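Local structure of arginyl-tRNA synthetase, putative (Plasmodium falciparum, 5JLD) at residues K13-F18 with S30-V35; H44-N49 with F92-L97. The protein probably attaches L-arginine to its cognate tRNA(Arg) at the expense of ATP, as a class I aminoacyl-tRNA synthetase. All blocks are in the same frame, centred on the assembly; numbering follows the deposited sequence.

Contact 1: residues K13-F18 with S30-V35; sequences KIKTIF and SEDAIV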
loop_
_atom_site.group_PDB
_atom_site.type_symbol
_atom_site.label_atom_id
_atom_site.label_comp_id
_atom_site.label_asym_id
_atom_site.label_seq_id
_atom_site.Cartn_x
_atom_site.Cartn_y
_atom_site.Cartn_z
ATOM N N LYS A 13 16.309 9.293 13.173
ATOM C CA LYS A 13 17.585 9.461 13.864
ATOM C C LYS A 13 18.131 10.894 13.695
ATOM O O LYS A 13 18.453 11.609 14.674
ATOM C CB LYS A 13 18.588 8.437 13.332
ATOM C CG LYS A 13 19.920 8.447 14.057
ATOM C CD LYS A 13 20.875 7.391 13.519
ATOM C CE LYS A 13 22.045 7.215 14.484
ATOM N NZ LYS A 13 22.943 6.086 14.123
ATOM N N ILE A 14 18.207 11.313 12.440
ATOM C CA ILE A 14 18.720 12.637 12.099
ATOM C C ILE A 14 17.783 13.749 12.596
ATOM O O ILE A 14 18.243 14.790 13.126
ATOM C CB ILE A 14 18.926 12.763 10.594
ATOM C CG1 ILE A 14 20.120 11.901 10.150
ATOM C CG2 ILE A 14 19.103 14.207 10.212
ATOM C CD1 ILE A 14 20.469 12.023 8.652
ATOM N N LYS A 15 16.475 13.510 12.447
ATOM C CA LYS A 15 15.471 14.443 12.963
ATOM C C LYS A 15 15.706 14.684 14.438
ATOM O O LYS A 15 15.701 15.827 14.892
ATOM C CB LYS A 15 14.037 13.931 12.739
ATOM C CG LYS A 15 12.979 14.950 13.133
ATOM C CD LYS A 15 11.569 14.355 13.171
ATOM C CE LYS A 15 10.628 15.237 14.008
ATOM N NZ LYS A 15 11.199 15.552 15.367
ATOM N N THR A 16 15.927 13.603 15.183
ATOM C CA THR A 16 16.214 13.729 16.613
ATOM C C THR A 16 17.512 14.523 16.879
ATOM O O THR A 16 17.535 15.432 17.720
ATOM C CB THR A 16 16.322 12.349 17.284
ATOM O OG1 THR A 16 15.055 11.690 17.204
ATOM C CG2 THR A 16 16.725 12.499 18.761
ATOM N N ILE A 17 18.584 14.191 16.165
ATOM C CA ILE A 17 19.831 14.959 16.336
ATOM C C ILE A 17 19.618 16.494 16.152
ATOM O O ILE A 17 20.030 17.332 17.002
ATOM C CB ILE A 17 20.913 14.422 15.375
ATOM C CG1 ILE A 17 21.350 13.023 15.836
ATOM C CG2 ILE A 17 22.120 15.414 15.233
ATOM C CD1 ILE A 17 22.174 12.277 14.827
ATOM N N PHE A 18 18.913 16.861 15.088
ATOM C CA PHE A 18 18.638 18.280 14.858
ATOM C C PHE A 18 17.712 18.892 15.913
ATOM O O PHE A 18 17.928 20.028 16.351
ATOM C CB PHE A 18 18.050 18.496 13.465
ATOM C CG PHE A 18 19.091 18.569 12.394
ATOM C CD1 PHE A 18 19.670 19.790 12.056
ATOM C CD2 PHE A 18 19.523 17.413 11.745
ATOM C CE1 PHE A 18 20.647 19.857 11.072
ATOM C CE2 PHE A 18 20.506 17.474 10.762
ATOM C CZ PHE A 18 21.065 18.699 10.422
ATOM N N SER A 30 9.377 26.466 20.603
ATOM C CA SER A 30 8.589 25.334 20.134
ATOM C C SER A 30 8.774 25.266 18.634
ATOM O O SER A 30 8.201 26.057 17.882
ATOM C CB SER A 30 7.103 25.459 20.511
ATOM N N GLU A 31 9.596 24.318 18.212
ATOM C CA GLU A 31 10.035 24.230 16.828
ATOM C C GLU A 31 10.361 22.771 16.519
ATOM O O GLU A 31 11.413 22.263 16.904
ATOM C CB GLU A 31 11.254 25.146 16.592
ATOM C CG GLU A 31 11.892 25.053 15.195
ATOM C CD GLU A 31 11.089 25.772 14.124
ATOM O OE1 GLU A 31 10.372 26.739 14.457
ATOM O OE2 GLU A 31 11.151 25.353 12.948
ATOM N N ASP A 32 9.441 22.091 15.846
ATOM C CA ASP A 32 9.635 20.687 15.526
ATOM C C ASP A 32 10.542 20.567 14.310
ATOM O O ASP A 32 10.256 21.132 13.252
ATOM C CB ASP A 32 8.296 19.995 15.277
ATOM C CG ASP A 32 8.418 18.482 15.264
ATOM O OD1 ASP A 32 8.654 17.905 14.181
ATOM O OD2 ASP A 32 8.273 17.868 16.342
ATOM N N ALA A 33 11.648 19.851 14.478
ATOM C CA ALA A 33 12.622 19.694 13.407
ATOM C C ALA A 33 12.014 18.901 12.267
ATOM O O ALA A 33 11.348 17.893 12.487
ATOM C CB ALA A 33 13.880 19.009 13.912
ATOM N N ILE A 34 12.234 19.369 11.047
ATOM C CA ILE A 34 11.812 18.615 9.883
ATOM C C ILE A 34 13.033 18.280 9.035
ATOM O O ILE A 34 13.884 19.130 8.766
ATOM C CB ILE A 34 10.765 19.369 9.048
ATOM C CG1 ILE A 34 9.500 19.600 9.883
ATOM C CG2 ILE A 34 10.425 18.574 7.801
ATOM C CD1 ILE A 34 8.360 20.260 9.119
ATOM N N VAL A 35 13.103 17.021 8.636
ATOM C CA VAL A 35 14.225 16.493 7.899
ATOM C C VAL A 35 13.753 15.941 6.559
ATOM O O VAL A 35 12.770 15.200 6.484
ATOM C CB VAL A 35 14.948 15.410 8.736
ATOM C CG1 VAL A 35 15.873 14.546 7.868
ATOM C CG2 VAL A 35 15.710 16.084 9.857
#

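Contact 2: residues H44-N49 with F92-L97; sequences HYQCNN and FITVKL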
loop_
_atom_site.group_PDB
_atom_site.type_symbol
_atom_site.label_atom_id
_atom_site.label_comp_id
_atom_site.label_asym_id
_atom_site.label_seq_id
_atom_site.Cartn_x
_atom_site.Cartn_y
_atom_site.Cartn_z
ATOM N N HIS A 44 23.138 14.176 1.660
ATOM C CA HIS A 44 22.257 13.029 1.829
ATOM C C HIS A 44 20.934 13.468 2.459
ATOM O O HIS A 44 19.852 13.237 1.899
ATOM C CB HIS A 44 22.938 11.952 2.678
ATOM C CG HIS A 44 24.176 11.385 2.054
ATOM N ND1 HIS A 44 25.068 10.591 2.742
ATOM C CD2 HIS A 44 24.667 11.489 0.789
ATOM C CE1 HIS A 44 26.047 10.229 1.937
ATOM N NE2 HIS A 44 25.824 10.756 0.745
ATOM N N TYR A 45 21.023 14.100 3.622
ATOM C CA TYR A 45 19.826 14.617 4.277
ATOM C C TYR A 45 19.984 16.116 4.488
ATOM O O TYR A 45 21.071 16.670 4.322
ATOM C CB TYR A 45 19.570 13.907 5.618
ATOM C CG TYR A 45 19.044 12.493 5.486
ATOM C CD1 TYR A 45 19.906 11.450 5.207
ATOM C CD2 TYR A 45 17.685 12.204 5.651
ATOM C CE1 TYR A 45 19.453 10.156 5.073
ATOM C CE2 TYR A 45 17.210 10.893 5.536
ATOM C CZ TYR A 45 18.113 9.878 5.244
ATOM O OH TYR A 45 17.707 8.580 5.117
ATOM N N GLN A 46 18.897 16.754 4.891
ATOM C CA GLN A 46 18.821 18.193 4.974
ATOM C C GLN A 46 17.766 18.641 5.982
ATOM O O GLN A 46 16.729 17.994 6.127
ATOM C CB GLN A 46 18.498 18.747 3.601
ATOM C CG GLN A 46 17.979 20.159 3.571
ATOM C CD GLN A 46 17.897 20.648 2.153
ATOM O OE1 GLN A 46 18.588 20.122 1.275
ATOM N NE2 GLN A 46 17.026 21.628 1.903
ATOM N N CYS A 47 18.035 19.738 6.681
ATOM C CA CYS A 47 17.099 20.292 7.645
ATOM C C CYS A 47 16.974 21.786 7.416
ATOM O O CYS A 47 17.977 22.494 7.296
ATOM C CB CYS A 47 17.545 20.000 9.076
ATOM S SG CYS A 47 16.606 20.927 10.323
ATOM N N ASN A 48 15.736 22.264 7.356
ATOM C CA ASN A 48 15.457 23.622 6.919
ATOM C C ASN A 48 15.011 24.565 8.031
ATOM O O ASN A 48 14.703 25.739 7.765
ATOM C CB ASN A 48 14.398 23.596 5.808
ATOM C CG ASN A 48 15.006 23.334 4.439
ATOM O OD1 ASN A 48 15.649 22.314 4.218
ATOM N ND2 ASN A 48 14.823 24.272 3.524
ATOM N N ASN A 49 15.042 24.083 9.275
ATOM C CA ASN A 49 14.399 24.802 10.383
ATOM C C ASN A 49 15.002 26.155 10.703
ATOM O O ASN A 49 14.304 27.032 11.226
ATOM C CB ASN A 49 14.391 23.938 11.642
ATOM C CG ASN A 49 13.351 22.838 11.572
ATOM O OD1 ASN A 49 13.594 21.789 10.982
ATOM N ND2 ASN A 49 12.178 23.080 12.148
ATOM N N PHE A 92 19.387 26.521 5.073
ATOM C CA PHE A 92 19.194 25.103 5.363
ATOM C C PHE A 92 20.558 24.425 5.578
ATOM O O PHE A 92 21.618 24.989 5.260
ATOM C CB PHE A 92 18.389 24.397 4.273
ATOM C CG PHE A 92 18.928 24.574 2.884
ATOM C CD1 PHE A 92 20.013 23.832 2.445
ATOM C CD2 PHE A 92 18.319 25.461 2.005
ATOM C CE1 PHE A 92 20.488 23.980 1.149
ATOM C CE2 PHE A 92 18.778 25.613 0.709
ATOM C CZ PHE A 92 19.867 24.870 0.277
ATOM N N ILE A 93 20.511 23.230 6.148
ATOM C CA ILE A 93 21.698 22.486 6.547
ATOM C C ILE A 93 21.698 21.108 5.906
ATOM O O ILE A 93 20.710 20.398 5.971
ATOM C CB ILE A 93 21.758 22.329 8.091
ATOM C CG1 ILE A 93 21.893 23.691 8.784
ATOM C CG2 ILE A 93 22.863 21.387 8.505
ATOM C CD1 ILE A 93 21.546 23.651 10.275
ATOM N N THR A 94 22.795 20.726 5.281
ATOM C CA THR A 94 22.890 19.412 4.661
ATOM C C THR A 94 23.915 18.556 5.377
ATOM O O THR A 94 24.911 19.062 5.913
ATOM C CB THR A 94 23.272 19.498 3.161
ATOM O OG1 THR A 94 24.519 20.181 3.027
ATOM C CG2 THR A 94 22.187 20.232 2.349
ATOM N N VAL A 95 23.662 17.255 5.391
ATOM C CA VAL A 95 24.587 16.301 5.982
ATOM C C VAL A 95 24.798 15.125 5.044
ATOM O O VAL A 95 23.913 14.773 4.230
ATOM C CB VAL A 95 24.093 15.766 7.345
ATOM C CG1 VAL A 95 24.019 16.878 8.366
ATOM C CG2 VAL A 95 22.726 15.055 7.195
ATOM N N LYS A 96 25.988 14.542 5.169
ATOM C CA LYS A 96 26.358 13.305 4.501
ATOM C C LYS A 96 26.693 12.284 5.561
ATOM O O LYS A 96 27.425 12.584 6.509
ATOM C CB LYS A 96 27.566 13.483 3.577
ATOM C CG LYS A 96 27.315 14.261 2.304
ATOM C CD LYS A 96 28.571 14.261 1.424
ATOM C CE LYS A 96 28.395 15.130 0.189
ATOM N NZ LYS A 96 29.665 15.302 -0.571
ATOM N N LEU A 97 26.165 11.074 5.404
ATOM C CA LEU A 97 26.519 9.994 6.300
ATOM C C LEU A 97 27.933 9.530 5.985
ATOM O O LEU A 97 28.318 9.453 4.824
ATOM C CB LEU A 97 25.524 8.843 6.164
ATOM C CG LEU A 97 24.093 9.294 6.424
ATOM C CD1 LEU A 97 23.134 8.197 6.053
ATOM C CD2 LEU A 97 23.968 9.652 7.897
#

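Contact 1: residues K13-F18 with S30-V35
Val35 turns its CG2 methyl onto the helix at Ile14 and Lys15, and its closest approach there is to main chain: CG2 of Val35 lies 3.5 Å from CA of Lys15. The same methyl meets CG2 of Ile14 at 3.9 Å, the two side chains crossing at roughly a right angle. With chi1 at 164°, Val35 sends CG1 anti to its backbone N and leaves CG2 beside that N, the branch that reaches both helix residues. One turn further on, Phe18 comes down on Ala33, CB to CB at 4.2 Å, while its ring meets Val35 CG2 obliquely. Ile14 and Phe18, four residues apart, thus form one apolar ridge, which also packs on strands 45-47 and 93-97. This helix-on-sheet packing belongs to the alpha+beta N-terminal domain of arginyl-tRNA synthetase: helix 10-25 lies against an antiparallel sheet, and 30-35 is the connection leading into edge strand 35-37. Outward from the ridge, the aliphatic chain of Lys15 runs across the carbonyl of Ala33, with Lys15 CG 3.4 Å from Ala33 O. Lys15 CE is 3.1 Å from Ala33 O, and beyond it the chain bends (chi4 -51°); Lys15 NZ makes a long salt bridge with Asp32 OD1, 3.7 Å away, and no hydrogen bond joins the two segments.

Contact 2: residues H44-N49 with F92-L97
His44-Asn49 and Phe92-Leu97 pair as antiparallel strands, 45-47 against 93-97, with axes 4.6 Å apart at closest approach and directions 154° apart. They are the two central strands of the four-stranded sheet in the N-terminal domain. Tyr45 with Val95 and Cys47 with Ile93 are hydrogen-bonded pairs, Gln46 with Thr94 the non-hydrogen-bonded pair between them. A classic beta bulge interrupts the regular pairing where His44 and Tyr45 both face Val95. Two donors grip Val95 O from opposite faces of its carbonyl plane: His44 N at 2.7 Å and Tyr45 N at 3.0 Å.

The first residue of the bulge, His44, also bonds through its side chain. His44 ND1 accepts from Leu97 N at 2.9 Å, although the donor lies 35° out of the imidazole plane. Lys96 CB sits over one face of that ring in a CH-pi contact, 4.0 Å from the centroid, while Leu97 CB lies at its edge. Tyr45, Cys47, Ile93 and Val95 share the face of the sheet turned to helices; Tyr45 CB touches Val95 CG2 at 3.7 Å, and the phenol OH hydrogen-bonds to Asp524 of helix 522-532, within the DALR anticodon-binding domain, so the residue joins the two domains.

On the other face, Gln46 extends from a CG anti to its backbone N and lays its amide almost flat on the Phe92 ring, the planes 10° apart, NE2 over the face and offset toward the rim. Asn48 runs alongside Phe92, its OD1 3.4 Å from Phe92 CB. That oxygen also fixes the rotation of the Gln46 amide: Gln46 NE2 donates to Asn48 OD1 at 2.8 Å, in the carbonyl plane on a lone pair.

Overall arrangement
From the N terminus, helix 10-25 comes first, and contact 1 closes a short loop when 30-35 returns along it, 12 residues after 13-18. The chain then passes through edge strand 35-37 into 44-49. Contact 2 closes later, after an excursion through helices 49-57 and 66-75 and strand 82-86, when 92-97 pairs with 44-49. The contacts are therefore in series, neither nested nor crossed, with centres 11 Å apart. Asn49 joins them directly: its ND2 lies 2.6 Å from Glu31 OE2 and its OD1 2.8 Å from Ile34 N, both probable hydrogen bonds. Ile14 CD1 packs 3.5 Å from Tyr45 CG, tying helix to sheet.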